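Local structure of synaptic vesicle membrane protein VAT-1 homolog-like (Homo sapiens, 4A27) at residues C40-I45 and N95-V100; V312-W317 and G336-D341. The protein is probably an oxidoreductase of the quinone oxidoreductase branch of the zinc-containing alcohol dehydrogenase family, though its substrate is not established. One frame throughout, in Å; residues are numbered along the deposited sequence.

Interaction 1: residues C40-I45 and N95-V100; sequences CGLNFI and NAWAEV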
# COMPACT_ATOMS: atom_id res chain seq x y z
N CYS A 40 -26.99 19.00 -2.21
CA CYS A 40 -26.50 17.92 -1.41
C CYS A 40 -26.20 16.70 -2.28
O CYS A 40 -26.99 16.30 -3.18
CB CYS A 40 -27.58 17.47 -0.37
SG CYS A 40 -28.63 18.77 0.37
N GLY A 41 -25.15 16.01 -1.89
CA GLY A 41 -24.76 14.75 -2.52
C GLY A 41 -25.56 13.57 -2.00
O GLY A 41 -25.90 13.50 -0.81
N LEU A 42 -25.96 12.70 -2.91
CA LEU A 42 -26.54 11.39 -2.52
C LEU A 42 -25.45 10.34 -2.60
O LEU A 42 -24.77 10.23 -3.64
CB LEU A 42 -27.67 11.04 -3.45
CG LEU A 42 -29.05 11.06 -2.82
CD1 LEU A 42 -29.96 11.92 -3.63
CD2 LEU A 42 -29.55 9.61 -2.74
N ASN A 43 -25.22 9.64 -1.50
CA ASN A 43 -24.22 8.60 -1.47
C ASN A 43 -24.82 7.28 -1.04
O ASN A 43 -25.81 7.23 -0.31
CB ASN A 43 -23.07 9.02 -0.53
CG ASN A 43 -22.34 10.27 -1.01
OD1 ASN A 43 -21.50 10.18 -1.90
ND2 ASN A 43 -22.69 11.45 -0.45
N PHE A 44 -24.18 6.20 -1.45
CA PHE A 44 -24.65 4.87 -1.09
C PHE A 44 -24.82 4.68 0.42
O PHE A 44 -25.76 4.03 0.85
CB PHE A 44 -23.71 3.80 -1.62
CG PHE A 44 -24.34 2.45 -1.68
CD1 PHE A 44 -25.18 2.11 -2.75
CD2 PHE A 44 -24.14 1.53 -0.64
CE1 PHE A 44 -25.79 0.85 -2.80
CE2 PHE A 44 -24.75 0.26 -0.69
CZ PHE A 44 -25.58 -0.08 -1.77
N ILE A 45 -23.89 5.22 1.20
CA ILE A 45 -24.00 5.17 2.65
C ILE A 45 -25.37 5.71 3.17
O ILE A 45 -25.92 5.18 4.17
CB ILE A 45 -22.80 5.90 3.32
CG1 ILE A 45 -22.75 5.61 4.83
CG2 ILE A 45 -22.87 7.41 3.08
CD1 ILE A 45 -22.40 4.19 5.18
N ASN A 95 -26.91 15.59 8.84
CA ASN A 95 -27.54 16.93 8.81
C ASN A 95 -27.35 17.74 7.54
O ASN A 95 -27.77 18.89 7.49
CB ASN A 95 -27.12 17.79 10.02
CG ASN A 95 -27.60 17.21 11.32
OD1 ASN A 95 -28.78 17.05 11.52
ND2 ASN A 95 -26.69 16.89 12.21
N ALA A 96 -26.83 17.13 6.49
CA ALA A 96 -26.65 17.84 5.23
C ALA A 96 -27.96 18.08 4.47
O ALA A 96 -28.05 19.06 3.76
CB ALA A 96 -25.65 17.12 4.34
N TRP A 97 -28.96 17.21 4.61
CA TRP A 97 -30.20 17.36 3.84
C TRP A 97 -31.20 18.36 4.43
O TRP A 97 -32.32 18.01 4.77
CB TRP A 97 -30.90 16.01 3.62
CG TRP A 97 -30.07 15.03 2.85
CD1 TRP A 97 -28.88 15.28 2.21
CD2 TRP A 97 -30.41 13.68 2.54
NE1 TRP A 97 -28.44 14.15 1.57
CE2 TRP A 97 -29.35 13.14 1.77
CE3 TRP A 97 -31.48 12.84 2.89
CZ2 TRP A 97 -29.33 11.82 1.32
CZ3 TRP A 97 -31.47 11.54 2.45
CH2 TRP A 97 -30.39 11.03 1.68
N ALA A 98 -30.79 19.62 4.48
CA ALA A 98 -31.57 20.70 5.08
C ALA A 98 -31.18 22.00 4.39
O ALA A 98 -30.15 22.08 3.71
CB ALA A 98 -31.31 20.78 6.60
N GLU A 99 -32.02 23.01 4.55
CA GLU A 99 -31.77 24.32 3.97
C GLU A 99 -30.56 25.01 4.57
O GLU A 99 -29.94 25.86 3.92
CB GLU A 99 -33.03 25.21 4.11
CG GLU A 99 -34.14 24.75 3.18
CD GLU A 99 -35.45 25.54 3.30
OE1 GLU A 99 -35.87 25.87 4.43
OE2 GLU A 99 -36.06 25.78 2.24
N VAL A 100 -30.24 24.70 5.83
CA VAL A 100 -29.09 25.29 6.53
C VAL A 100 -28.36 24.24 7.36
O VAL A 100 -28.97 23.32 7.94
CB VAL A 100 -29.52 26.47 7.49
CG1 VAL A 100 -28.33 27.10 8.16
CG2 VAL A 100 -30.31 27.57 6.73
O HOH W 1 -25.63 15.00 1.34
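Trp-97 lays the pyrrole end of its indole against Cys-40, the residue of 40-45 whose CA is nearest that of Trp-97. The closest touch of these two residues is between Cys-40 CB and Trp-97 CD1, 3.6 Å apart, and it is oblique. The sulfur follows the same slant: Cys-40 SG lies 4.9 Å from the centroid of the five-membered ring of Trp-97 and 61° off its normal, a sulfur-aromatic contact. Cys-40 SG also comes to 3.5 Å from Ala-96 O. Trp-97 is the centre of an inverse gamma turn, and its CG lies beside its own backbone N (chi1 -61°), a setting that carries the indole toward the strand although its CB does not point there.

The pyrrole N-H is served by water. One water accepts from Trp-97 NE1 at 2.9 Å and donates to Gly-41 O at 2.6 Å, bridging indole and strand backbone. Gly-41 O itself stands at the indole edge, near the ring plane, 3.5 Å from Trp-97 NE1. Farther along the ring, Leu-42 CG approaches Trp-97 CZ2 at 4.2 Å, again obliquely, so that an apolar contact lies on each side of the water-mediated one in the strand sequence.

The whole patch is buried in the GroES-like domain. Strand 337-341 pairs with strand 32-42 and sends Leu-340 onto Cys-40, Leu-42 and Trp-97. Helix 322-330 packs Val-322 and Met-326 on the indole, and Val-7 of strand 4-9 touches it too.

Interaction 2: residues V312-W317 and G336-D341; sequences VVDSLW and GKLILD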
# COMPACT_ATOMS: atom_id res chain seq x y z
N VAL A 312 -19.18 14.20 -12.89
CA VAL A 312 -20.20 13.73 -13.83
C VAL A 312 -21.46 13.65 -13.00
O VAL A 312 -21.49 12.92 -12.01
CB VAL A 312 -19.89 12.32 -14.38
CG1 VAL A 312 -21.09 11.76 -15.19
CG2 VAL A 312 -18.64 12.33 -15.30
N VAL A 313 -22.46 14.45 -13.36
CA VAL A 313 -23.71 14.55 -12.62
C VAL A 313 -24.78 13.74 -13.36
O VAL A 313 -25.04 13.96 -14.52
CB VAL A 313 -24.15 15.99 -12.44
CG1 VAL A 313 -25.48 16.04 -11.67
CG2 VAL A 313 -23.07 16.81 -11.68
N ASP A 314 -25.39 12.78 -12.69
CA ASP A 314 -26.40 11.94 -13.34
C ASP A 314 -27.76 12.66 -13.47
O ASP A 314 -28.41 12.61 -14.52
CB ASP A 314 -26.60 10.69 -12.52
CG ASP A 314 -27.71 9.80 -13.08
OD1 ASP A 314 -27.49 9.15 -14.11
OD2 ASP A 314 -28.78 9.74 -12.48
N SER A 315 -28.19 13.31 -12.38
CA SER A 315 -29.55 13.82 -12.27
C SER A 315 -29.71 14.71 -11.03
O SER A 315 -29.00 14.56 -10.06
CB SER A 315 -30.53 12.66 -12.19
OG SER A 315 -30.10 11.76 -11.18
N LEU A 316 -30.65 15.63 -11.11
CA LEU A 316 -31.00 16.56 -10.04
C LEU A 316 -32.39 16.23 -9.56
O LEU A 316 -33.27 16.01 -10.36
CB LEU A 316 -31.01 17.97 -10.61
CG LEU A 316 -29.69 18.45 -11.21
CD1 LEU A 316 -29.92 19.85 -11.85
CD2 LEU A 316 -28.56 18.50 -10.22
N TRP A 317 -32.57 16.23 -8.24
CA TRP A 317 -33.81 15.89 -7.62
C TRP A 317 -34.26 16.94 -6.63
O TRP A 317 -33.45 17.51 -5.88
CB TRP A 317 -33.60 14.57 -6.86
CG TRP A 317 -33.12 13.50 -7.74
CD1 TRP A 317 -31.82 13.29 -8.14
CD2 TRP A 317 -33.91 12.55 -8.43
NE1 TRP A 317 -31.76 12.24 -9.01
CE2 TRP A 317 -33.04 11.76 -9.21
CE3 TRP A 317 -35.28 12.28 -8.48
CZ2 TRP A 317 -33.49 10.70 -10.00
CZ3 TRP A 317 -35.73 11.24 -9.26
CH2 TRP A 317 -34.83 10.43 -10.00
N GLY A 336 -22.73 8.48 -12.90
CA GLY A 336 -22.30 9.64 -12.12
C GLY A 336 -23.23 9.91 -10.95
O GLY A 336 -24.04 9.06 -10.56
N LYS A 337 -23.13 11.10 -10.41
CA LYS A 337 -23.66 11.42 -9.09
C LYS A 337 -25.11 11.87 -9.11
O LYS A 337 -25.52 12.55 -10.02
CB LYS A 337 -22.85 12.61 -8.54
CG LYS A 337 -23.12 12.94 -7.10
CD LYS A 337 -22.13 12.29 -6.19
CE LYS A 337 -22.48 12.47 -4.71
NZ LYS A 337 -21.46 11.93 -3.79
N LEU A 338 -25.87 11.50 -8.10
CA LEU A 338 -27.23 12.03 -7.96
C LEU A 338 -27.14 13.17 -6.97
O LEU A 338 -26.50 13.04 -5.94
CB LEU A 338 -28.20 10.95 -7.44
CG LEU A 338 -28.47 9.81 -8.43
CD1 LEU A 338 -27.20 8.96 -8.60
CD2 LEU A 338 -29.66 9.01 -7.95
N ILE A 339 -27.82 14.26 -7.26
CA ILE A 339 -27.77 15.44 -6.46
C ILE A 339 -29.14 15.90 -6.06
O ILE A 339 -30.04 15.94 -6.87
CB ILE A 339 -27.18 16.62 -7.27
CG1 ILE A 339 -25.70 16.36 -7.52
CG2 ILE A 339 -27.40 17.93 -6.51
CD1 ILE A 339 -24.94 16.07 -6.22
N LEU A 340 -29.29 16.24 -4.77
CA LEU A 340 -30.52 16.86 -4.29
C LEU A 340 -30.34 18.36 -4.50
O LEU A 340 -29.42 18.96 -3.93
CB LEU A 340 -30.69 16.61 -2.81
CG LEU A 340 -30.89 15.17 -2.36
CD1 LEU A 340 -31.44 15.17 -0.92
CD2 LEU A 340 -31.83 14.44 -3.34
N ASP A 341 -31.19 18.94 -5.31
CA ASP A 341 -31.10 20.36 -5.65
C ASP A 341 -32.23 21.10 -4.89
O ASP A 341 -33.40 20.96 -5.22
CB ASP A 341 -31.25 20.49 -7.16
CG ASP A 341 -31.13 21.89 -7.65
OD1 ASP A 341 -31.49 22.81 -6.88
OD2 ASP A 341 -30.73 22.05 -8.82
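Five backbone hydrogen bonds join Val-312 to Trp-317 with Gly-336 to Asp-341 as parallel strands; the two shortest run from Asp-314 N to Lys-337 O and from Asp-341 N to Trp-317 O, each 2.7 Å. Between Val-313 and Ser-315 the register slips by one residue, a beta bulge at Asp-314.

Next to the bulge, two side-chain hydrogen bonds run along strand 313-317. Trp-317 NE1 donates to Ser-315 OG at 2.8 Å, tilted 25° from the indole plane, and Ser-315 OG donates in turn to the anti side of Asp-314 OD2 at 2.7 Å. Ser-315 OG sits between its backbone N and carbonyl carbon (chi1 51°), where it can both accept and donate. Arg-328 forms a salt bridge to the same OD2.

Leu-338 lies alongside, on the sheet face of Ser-315 and Trp-317, its CG 3.7 Å from Ser-315 OG. Ile-339 O lies in the indole plane at its edge, 3.4 Å from Trp-317 CD1. On the other face Leu-316 lies beside Ile-339, with Leu-316 CD2 3.8 Å from Ile-339 CB, and Val-313 crosses Ile-339 at about a right angle.

The two strands thus form the parallel pair of a beta-alpha-beta unit whose strands are connected through helix 322-330. Backbone bonds set their register, while the two side-chain bonds fix the rotation of the Ser-315 hydroxyl, and the neighbouring guanidinium would be expected to stabilise a negative charge on Asp-314.

Both interactions bear on one mixed sheet, in which strands 32-42 and 337-341 are antiparallel neighbours, so strand 337-341 lies between strand 32-42 and strand 313-317. Cys-40 O lies 2.8 Å from Leu-340 N, a probable hydrogen bond between them, and Asn-43 OD1 is 2.6 Å from Lys-337 NZ. Interaction 1 is wholly buried, small, and joined by oblique apolar contacts and one water; interaction 2 is larger, partly buried, and carried by direct backbone bonds. Helix 322-330 reaches both. The pairing thereby ties a late part of the chain to the GroES-like region.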